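Sensor histidine kinase CusS (Escherichia coli, PDB 5KU5) senses copper and silver ions as part of the CusS/CusR two-component system and activates CusR by phosphorylation. Local coordinates at residues A[44-47]-A[48-51]; A[6-9]-A[10-13]. One frame throughout, in Å; residues are numbered along the deposited sequence.

How the contacts relate
Both contacts are local, each built from neighbouring residues in the periplasmic sensor domain. Contact 2 comes first along the chain, on helix 2-25. Contact 1 follows where the loop after helix 32-44 leads into strand 49-54 of the antiparallel sheet. Their centres lie about 16 Å apart and their nearest atoms about 6 Å apart, without touching. They meet indirectly, because Y46, V49 and I51 of contact 1 pack on I17 and L21, further along the helix that carries contact 2. S47 binds silver and bonds to E16 of the second subunit, while Q9 lies near another silver ion and meets its counterpart there; both contacts thus lie where metal and dimer interface come together.

Contact 1: residues A[44-47]-A[48-51]; sequences SGYS and NVLI. With AG (silver ion), chain E.
S47 O is a ligand of the silver ion at 2.5 Å, and M96 SD and H108 ND1 bind the same metal. The peptide that joins S47 to N48 thus carries a metal ligand in the loop just before strand 49-54. The serine hydroxyl does a different job: with chi1 at 75°, OG sits between the backbone N and the carbonyl carbon, and it is hydrogen-bonded to E16 OE2 of the second subunit. One residue therefore joins a metal ion to a neighbouring chain. The amide oxygen of N48 comes round to the same hydroxyl without bonding to it, OD1 lying 3.7 Å from S47 OG.

Strand 49-54, which starts just beyond, belongs to the central antiparallel sheet of this PDC-type (PAS-like) sensor domain; N48 and L50 pair through their backbones with S135 and A133 of strand 125-135. Y46 packs against the first residues of this strand. One side of its ring does the touching: CD2 lies 3.7 Å from V49 CB, the two side chains crossing obliquely, while CE2 comes within 3.9 Å of V49 CG1. Further out, I51 CG2 approaches the ring at its edge, 4.4 Å from Y46 CE2. Putting an alanine at Y46 would probably leave V49 CB and CG1 without the ring beside them, open a gap next to I17 and L21, and take the edge contact from I51. Helix 2-25 covers the cluster, I17 and L21 both packing on the tyrosine.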
ATOM      1  N   SER A  44      -8.352  10.143  -2.096  1.00 33.04           N
ATOM      2  CA  SER A  44      -8.059  10.697  -3.423  0.50 32.72           C
ATOM      3  C   SER A  44      -6.662  10.308  -3.908  1.00 32.41           C
ATOM      4  O   SER A  44      -6.433  10.169  -5.111  1.00 32.77           O
ATOM      5  CB  SER A  44      -8.194  12.224  -3.415  0.50 32.82           C
ATOM      6  OG  SER A  44      -7.226  12.825  -2.569  0.50 32.74           O
ATOM      7  N   GLY A  45      -5.731  10.136  -2.968  1.00 31.82           N
ATOM      8  CA  GLY A  45      -4.371   9.704  -3.286  1.00 30.98           C
ATOM      9  C   GLY A  45      -4.194   8.247  -3.705  1.00 30.79           C
ATOM     10  O   GLY A  45      -3.122   7.889  -4.202  1.00 31.12           O
ATOM     11  N   TYR A  46      -5.217   7.405  -3.503  1.00 29.37           N
ATOM     12  CA  TYR A  46      -5.124   5.968  -3.810  1.00 28.59           C
ATOM     13  C   TYR A  46      -5.046   5.684  -5.313  1.00 27.85           C
ATOM     14  O   TYR A  46      -5.813   6.247  -6.096  1.00 27.70           O
ATOM     15  CB  TYR A  46      -6.323   5.184  -3.240  1.00 28.64           C
ATOM     16  CG  TYR A  46      -6.432   5.054  -1.724  1.00 28.84           C
ATOM     17  CD1 TYR A  46      -5.308   5.102  -0.884  1.00 28.98           C
ATOM     18  CD2 TYR A  46      -7.676   4.822  -1.133  1.00 29.00           C
ATOM     19  CE1 TYR A  46      -5.434   4.960   0.495  1.00 29.11           C
ATOM     20  CE2 TYR A  46      -7.810   4.680   0.242  1.00 29.24           C
ATOM     21  CZ  TYR A  46      -6.690   4.748   1.053  1.00 29.12           C
ATOM     22  OH  TYR A  46      -6.830   4.600   2.413  1.00 28.82           O
ATOM     23  N   SER A  47      -4.139   4.784  -5.696  1.00 27.08           N
ATOM     24  CA  SER A  47      -3.973   4.362  -7.093  1.00 27.00           C
ATOM     25  C   SER A  47      -4.790   3.116  -7.457  1.00 26.34           C
ATOM     26  O   SER A  47      -5.148   2.930  -8.625  1.00 26.52           O
ATOM     27  CB  SER A  47      -2.496   4.085  -7.383  1.00 27.31           C
ATOM     28  OG  SER A  47      -2.084   2.849  -6.815  1.00 27.50           O
ATOM     29  N   ASN A  48      -5.059   2.260  -6.469  1.00 25.73           N
ATOM     30  CA  ASN A  48      -5.669   0.941  -6.700  1.00 25.15           C
ATOM     31  C   ASN A  48      -6.806   0.567  -5.728  1.00 24.36           C
ATOM     32  O   ASN A  48      -7.151  -0.613  -5.603  1.00 24.05           O
ATOM     33  CB  ASN A  48      -4.565  -0.124  -6.657  1.00 25.33           C
ATOM     34  CG  ASN A  48      -3.920  -0.257  -5.279  1.00 25.91           C
ATOM     35  OD1 ASN A  48      -3.967   0.662  -4.457  1.00 25.91           O
ATOM     36  ND2 ASN A  48      -3.308  -1.404  -5.028  1.00 26.19           N
ATOM     37  N   VAL A  49      -7.385   1.561  -5.056  1.00 23.74           N
ATOM     38  CA  VAL A  49      -8.435   1.338  -4.063  1.00 23.54           C
ATOM     39  C   VAL A  49      -9.587   2.316  -4.295  1.00 23.63           C
ATOM     40  O   VAL A  49      -9.364   3.506  -4.527  1.00 23.58           O
ATOM     41  CB  VAL A  49      -7.894   1.494  -2.619  1.00 23.54           C
ATOM     42  CG1 VAL A  49      -9.018   1.442  -1.585  1.00 23.59           C
ATOM     43  CG2 VAL A  49      -6.861   0.417  -2.323  1.00 23.66           C
ATOM     44  N   LEU A  50     -10.812   1.797  -4.245  1.00 23.75           N
ATOM     45  CA  LEU A  50     -12.023   2.614  -4.240  1.00 24.07           C
ATOM     46  C   LEU A  50     -12.736   2.379  -2.924  1.00 24.49           C
ATOM     47  O   LEU A  50     -12.724   1.260  -2.399  1.00 24.12           O
ATOM     48  CB  LEU A  50     -12.950   2.224  -5.388  1.00 23.94           C
ATOM     49  CG  LEU A  50     -12.434   2.474  -6.804  1.00 24.02           C
ATOM     50  CD1 LEU A  50     -13.376   1.833  -7.808  1.00 24.15           C
ATOM     51  CD2 LEU A  50     -12.270   3.962  -7.081  1.00 23.82           C
ATOM     52  N   ILE A  51     -13.339   3.435  -2.379  1.00 24.63           N
ATOM     53  CA  ILE A  51     -14.145   3.307  -1.171  1.00 25.42           C
ATOM     54  C   ILE A  51     -15.494   4.000  -1.341  1.00 25.89           C
ATOM     55  O   ILE A  51     -15.649   4.889  -2.184  1.00 25.42           O
ATOM     56  CB  ILE A  51     -13.402   3.814   0.100  1.00 25.89           C
ATOM     57  CG1 ILE A  51     -13.364   5.348   0.183  1.00 26.26           C
ATOM     58  CG2 ILE A  51     -11.991   3.238   0.177  1.00 25.85           C
ATOM     59  CD1 ILE A  51     -14.411   5.947   1.101  1.00 26.55           C
TER
HETATM   60 AG    AG E 201      -7.083   2.383 -10.091  1.00 24.55          AG

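Contact 2: residues A[6-9]-A[10-13]; sequences FAEQ and DIND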
ATOM      1  N   PHE A   6      -2.989 -15.198  -3.295  1.00 25.34           N
ATOM      2  CA  PHE A   6      -3.399 -13.879  -3.798  1.00 25.54           C
ATOM      3  C   PHE A   6      -4.513 -13.265  -2.945  1.00 25.03           C
ATOM      4  O   PHE A   6      -4.497 -12.062  -2.685  1.00 24.44           O
ATOM      5  CB  PHE A   6      -3.879 -13.953  -5.259  1.00 26.05           C
ATOM      6  CG  PHE A   6      -2.803 -14.277  -6.280  1.00 26.38           C
ATOM      7  CD1 PHE A   6      -1.433 -14.131  -6.012  1.00 26.79           C
ATOM      8  CD2 PHE A   6      -3.182 -14.680  -7.560  1.00 26.45           C
ATOM      9  CE1 PHE A   6      -0.484 -14.423  -6.987  1.00 26.75           C
ATOM     10  CE2 PHE A   6      -2.235 -14.968  -8.532  1.00 26.33           C
ATOM     11  CZ  PHE A   6      -0.887 -14.838  -8.248  1.00 26.35           C
ATOM     12  N   ALA A   7      -5.470 -14.090  -2.518  1.00 24.60           N
ATOM     13  CA  ALA A   7      -6.551 -13.625  -1.641  1.00 24.67           C
ATOM     14  C   ALA A   7      -6.011 -13.123  -0.310  1.00 24.58           C
ATOM     15  O   ALA A   7      -6.418 -12.059   0.158  1.00 24.43           O
ATOM     16  CB  ALA A   7      -7.580 -14.726  -1.411  1.00 24.76           C
ATOM     17  N   GLU A   8      -5.088 -13.882   0.283  1.00 25.03           N
ATOM     18  CA  GLU A   8      -4.484 -13.510   1.571  1.00 25.27           C
ATOM     19  C   GLU A   8      -3.635 -12.236   1.480  1.00 24.99           C
ATOM     20  O   GLU A   8      -3.666 -11.413   2.402  1.00 23.94           O
ATOM     21  CB  GLU A   8      -3.659 -14.670   2.150  1.00 25.89           C
ATOM     22  CG  GLU A   8      -4.492 -15.853   2.638  1.00 26.49           C
ATOM     23  CD  GLU A   8      -5.347 -15.537   3.861  1.00 27.44           C
ATOM     24  OE1 GLU A   8      -4.881 -14.813   4.769  1.00 28.41           O
ATOM     25  OE2 GLU A   8      -6.496 -16.022   3.921  1.00 27.86           O
ATOM     26  N   GLN A   9      -2.890 -12.076   0.382  1.00 25.06           N
ATOM     27  CA  GLN A   9      -2.206 -10.805   0.080  1.00 25.46           C
ATOM     28  C   GLN A   9      -3.185  -9.628   0.136  1.00 24.56           C
ATOM     29  O   GLN A   9      -2.929  -8.632   0.812  1.00 24.21           O
ATOM     30  CB  GLN A   9      -1.549 -10.825  -1.310  1.00 26.45           C
ATOM     31  CG  GLN A   9      -0.231 -11.571  -1.413  1.00 27.34           C
ATOM     32  CD  GLN A   9       0.388 -11.435  -2.799  1.00 28.58           C
ATOM     33  OE1 GLN A   9      -0.276 -11.677  -3.811  1.00 29.72           O
ATOM     34  NE2 GLN A   9       1.659 -11.037  -2.855  1.00 28.72           N
ATOM     35  N   ASP A  10      -4.305  -9.770  -0.569  1.00 23.97           N
ATOM     36  CA  ASP A  10      -5.344  -8.733  -0.634  1.00 23.88           C
ATOM     37  C   ASP A  10      -6.012  -8.487   0.713  1.00 24.10           C
ATOM     38  O   ASP A  10      -6.189  -7.340   1.115  1.00 24.21           O
ATOM     39  CB  ASP A  10      -6.414  -9.098  -1.670  1.00 23.52           C
ATOM     40  CG  ASP A  10      -5.866  -9.149  -3.083  1.00 23.51           C
ATOM     41  OD1 ASP A  10      -4.688  -8.784  -3.283  1.00 23.33           O
ATOM     42  OD2 ASP A  10      -6.605  -9.558  -4.001  1.00 23.02           O
ATOM     43  N   ILE A  11      -6.380  -9.568   1.399  1.00 24.54           N
ATOM     44  CA  ILE A  11      -7.005  -9.481   2.729  1.00 25.35           C
ATOM     45  C   ILE A  11      -6.122  -8.702   3.717  1.00 25.51           C
ATOM     46  O   ILE A  11      -6.628  -7.882   4.485  1.00 24.93           O
ATOM     47  CB  ILE A  11      -7.370 -10.888   3.264  1.00 25.81           C
ATOM     48  CG1 ILE A  11      -8.590 -11.422   2.498  1.00 26.29           C
ATOM     49  CG2 ILE A  11      -7.665 -10.869   4.763  1.00 26.13           C
ATOM     50  CD1 ILE A  11      -8.770 -12.923   2.569  1.00 26.67           C
ATOM     51  N   ASN A  12      -4.814  -8.949   3.670  1.00 26.08           N
ATOM     52  CA  ASN A  12      -3.852  -8.219   4.495  1.00 26.93           C
ATOM     53  C   ASN A  12      -3.815  -6.716   4.181  1.00 26.39           C
ATOM     54  O   ASN A  12      -3.802  -5.890   5.097  1.00 26.10           O
ATOM     55  CB  ASN A  12      -2.456  -8.832   4.342  1.00 28.12           C
ATOM     56  CG  ASN A  12      -1.419  -8.162   5.226  1.00 29.38           C
ATOM     57  OD1 ASN A  12      -0.399  -7.672   4.739  1.00 31.08           O
ATOM     58  ND2 ASN A  12      -1.680  -8.128   6.530  1.00 30.01           N
ATOM     59  N   ASP A  13      -3.792  -6.371   2.893  1.00 26.22           N
ATOM     60  CA  ASP A  13      -3.877  -4.965   2.460  1.00 26.23           C
ATOM     61  C   ASP A  13      -5.195  -4.325   2.906  1.00 25.48           C
ATOM     62  O   ASP A  13      -5.199  -3.204   3.415  1.00 25.48           O
ATOM     63  CB  ASP A  13      -3.735  -4.837   0.935  1.00 27.11           C
ATOM     64  CG  ASP A  13      -2.336  -5.191   0.429  1.00 28.32           C
ATOM     65  OD1 ASP A  13      -1.416  -5.400   1.253  1.00 29.26           O
ATOM     66  OD2 ASP A  13      -2.154  -5.255  -0.808  1.00 28.87           O
TER
HETATM   67  O   HOH W   1      -0.225  -8.030   1.680  1.00 50.14           O
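D10 and I11 both turn back towards the preceding helical turn because CG of D10 (chi1 -64°) and CG1 of I11 (chi1 -73°) stand anti to their own carbonyl carbons, beside the backbone N. The D10 carboxylate is thereby laid against the carbonyl of F6, CG lying 3.2 Å from F6 O, and I11 CG1 is brought to 3.3 Å from A7 O. The tip of the isoleucine also passes obliquely by the carboxylate of E8, with I11 CD1 4.1 Å from E8 OE2.

Beneath these side chains runs a series of regular i to i+4 alpha-helical bonds, each amide of 10-13 donating to the carbonyl four residues earlier. The shortest is I11 N to A7 O at 2.8 Å, with the donor in the carbonyl plane; the other three amides approach tilted from the planes of theirs. Q9 O accepts from D13 N at 3.2 Å, and a water that can donate to it at 2.9 Å also reaches D13 OD1, although more acceptors than protons surround that water.

The helix lies at the dimer interface. The chain of Q9 is extended beyond CG (chi2 -175°), and its NE2 bonds to OE1 of Q9 of the second subunit, close to a bound silver ion. F6 packs on F6 of that subunit too. D10 turns inward instead: OD1 and F6 O are both acceptors, 3.3 Å apart, a pairing that would be unfavourable by itself. For this buried carboxylate, OD2 forms a salt bridge with R112 NH1 and OD1 a hydrogen bond with H139 NE2, which probably offset the unfavourable approach to F6 O.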